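Local coordinates for protein putative D-tyrosyl-tRNA(Tyr) deacylase 2 (Leishmania major, PDB 1TC5) that may hydrolyse D-tyrosyl-tRNA(Tyr) to D-tyrosine and free tRNA, as a homodimeric, highly divergent member of the DTD family, at residues K119-G122 against A123-D127. Residues are numbered along the deposited sequence; the frame is centred on the assembly and turned at random.
Sequences KDVG and AALYD
With chi1 at 176°, Val121 holds CG1 opposite its own backbone N, while Leu125, one turn on, swings CG away from its carbonyl carbon (chi1 -68°). The two side chains therefore run side by side in the same direction, and methyl meets methyl: Val121 CG1 packs on Leu125 CD1 at 3.9 Å. Along the backbone Leu125 N donates to Val121 O in a fairly straight bond, 164° at the hydrogen. Leu125 CG rests 3.3 Å from that same Val121 O. Val121 is exposed, but Leu125 is buried and reaches Phe44 and Ile53.

The neighbouring bonds repeat the pattern. Ala123 N binds Lys119 O at 2.9 Å, and Ala124 N binds Asp120 O at 3.1 Å, the latter donor standing above the carbonyl plane. Tyr126 N follows on Gly122 O at 2.9 Å, and Tyr126 CB lies only 3.1 Å from this oxygen. From there the ring leaves the first turn altogether: it meets Phe174 and packs among Ile42, Phe44, Ile96 and Pro98, while its hydroxyl is hydrogen-bonded to Gly172 O.

These four successive i to i+4 bonds between 119-122 and 123-127, continued by Asp127 N to Ala123 O, are the signature of a regular alpha-helix, here the N-terminal turns of helix 119-136, where Leu125 faces strand 37-45 and Tyr126 strands 37-45 and 93-98 of the mixed five-stranded sheet in this DTD-family fold.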
loop_
_atom_site.group_PDB
_atom_site.type_symbol
_atom_site.label_atom_id
_atom_site.label_comp_id
_atom_site.label_asym_id
_atom_site.label_seq_id
_atom_site.Cartn_x
_atom_site.Cartn_y
_atom_site.Cartn_z
ATOM N N LYS A 119 22.580 -0.110 -1.144
ATOM C CA LYS A 119 22.094 1.176 -0.709
ATOM C C LYS A 119 22.412 2.293 -1.703
ATOM O O LYS A 119 21.542 3.058 -2.072
ATOM C CB LYS A 119 22.696 1.502 0.662
ATOM C CG LYS A 119 22.089 2.694 1.381
ATOM C CD LYS A 119 22.742 2.872 2.763
ATOM C CE LYS A 119 21.894 3.760 3.699
ATOM N NZ LYS A 119 22.669 4.932 4.270
ATOM N N ASP A 120 23.659 2.387 -2.124
ATOM C CA ASP A 120 24.101 3.504 -2.966
ATOM C C ASP A 120 23.579 3.390 -4.398
ATOM O O ASP A 120 23.316 4.383 -5.052
ATOM C CB ASP A 120 25.634 3.600 -2.973
ATOM C CG ASP A 120 26.199 4.156 -1.652
ATOM O OD1 ASP A 120 25.408 4.493 -0.725
ATOM O OD2 ASP A 120 27.425 4.298 -1.458
ATOM N N VAL A 121 23.409 2.162 -4.858
ATOM C CA VAL A 121 22.819 1.876 -6.145
ATOM C C VAL A 121 21.350 2.278 -6.134
ATOM O O VAL A 121 20.869 2.892 -7.075
ATOM C CB VAL A 121 22.939 0.348 -6.482
ATOM C CG1 VAL A 121 22.229 0.020 -7.788
ATOM C CG2 VAL A 121 24.402 -0.063 -6.556
ATOM N N GLY A 122 20.651 1.916 -5.059
ATOM C CA GLY A 122 19.250 2.248 -4.880
ATOM C C GLY A 122 19.029 3.747 -4.721
ATOM O O GLY A 122 18.059 4.280 -5.231
ATOM N N ALA A 123 19.919 4.413 -3.996
ATOM C CA ALA A 123 19.867 5.857 -3.845
ATOM C C ALA A 123 19.968 6.553 -5.209
ATOM O O ALA A 123 19.233 7.499 -5.490
ATOM C CB ALA A 123 21.018 6.342 -2.913
ATOM N N ALA A 124 20.894 6.077 -6.039
ATOM C CA ALA A 124 21.131 6.652 -7.365
ATOM C C ALA A 124 19.956 6.422 -8.302
ATOM O O ALA A 124 19.524 7.343 -8.989
ATOM C CB ALA A 124 22.390 6.076 -7.977
ATOM N N LEU A 125 19.447 5.195 -8.320
ATOM C CA LEU A 125 18.297 4.856 -9.163
ATOM C C LEU A 125 17.058 5.636 -8.713
ATOM O O LEU A 125 16.289 6.123 -9.539
ATOM C CB LEU A 125 18.025 3.348 -9.150
ATOM C CG LEU A 125 19.082 2.443 -9.825
ATOM C CD1 LEU A 125 18.864 0.996 -9.457
ATOM C CD2 LEU A 125 19.025 2.595 -11.327
ATOM N N TYR A 126 16.886 5.763 -7.403
ATOM C CA TYR A 126 15.712 6.435 -6.830
ATOM C C TYR A 126 15.713 7.910 -7.195
ATOM O O TYR A 126 14.698 8.478 -7.616
ATOM C CB TYR A 126 15.705 6.335 -5.307
ATOM C CG TYR A 126 14.599 7.130 -4.651
ATOM C CD1 TYR A 126 13.267 6.729 -4.762
ATOM C CD2 TYR A 126 14.874 8.271 -3.923
ATOM C CE1 TYR A 126 12.237 7.462 -4.189
ATOM C CE2 TYR A 126 13.851 8.998 -3.334
ATOM C CZ TYR A 126 12.538 8.591 -3.465
ATOM O OH TYR A 126 11.511 9.311 -2.861
ATOM N N ASP A 127 16.861 8.523 -6.991
ATOM C CA ASP A 127 17.060 9.908 -7.366
ATOM C C ASP A 127 16.805 10.146 -8.864
ATOM O O ASP A 127 16.156 11.118 -9.251
ATOM C CB ASP A 127 18.477 10.321 -6.991
ATOM C CG ASP A 127 18.706 11.792 -7.142
ATOM O OD1 ASP A 127 18.122 12.551 -6.345
ATOM O OD2 ASP A 127 19.451 12.275 -8.023
#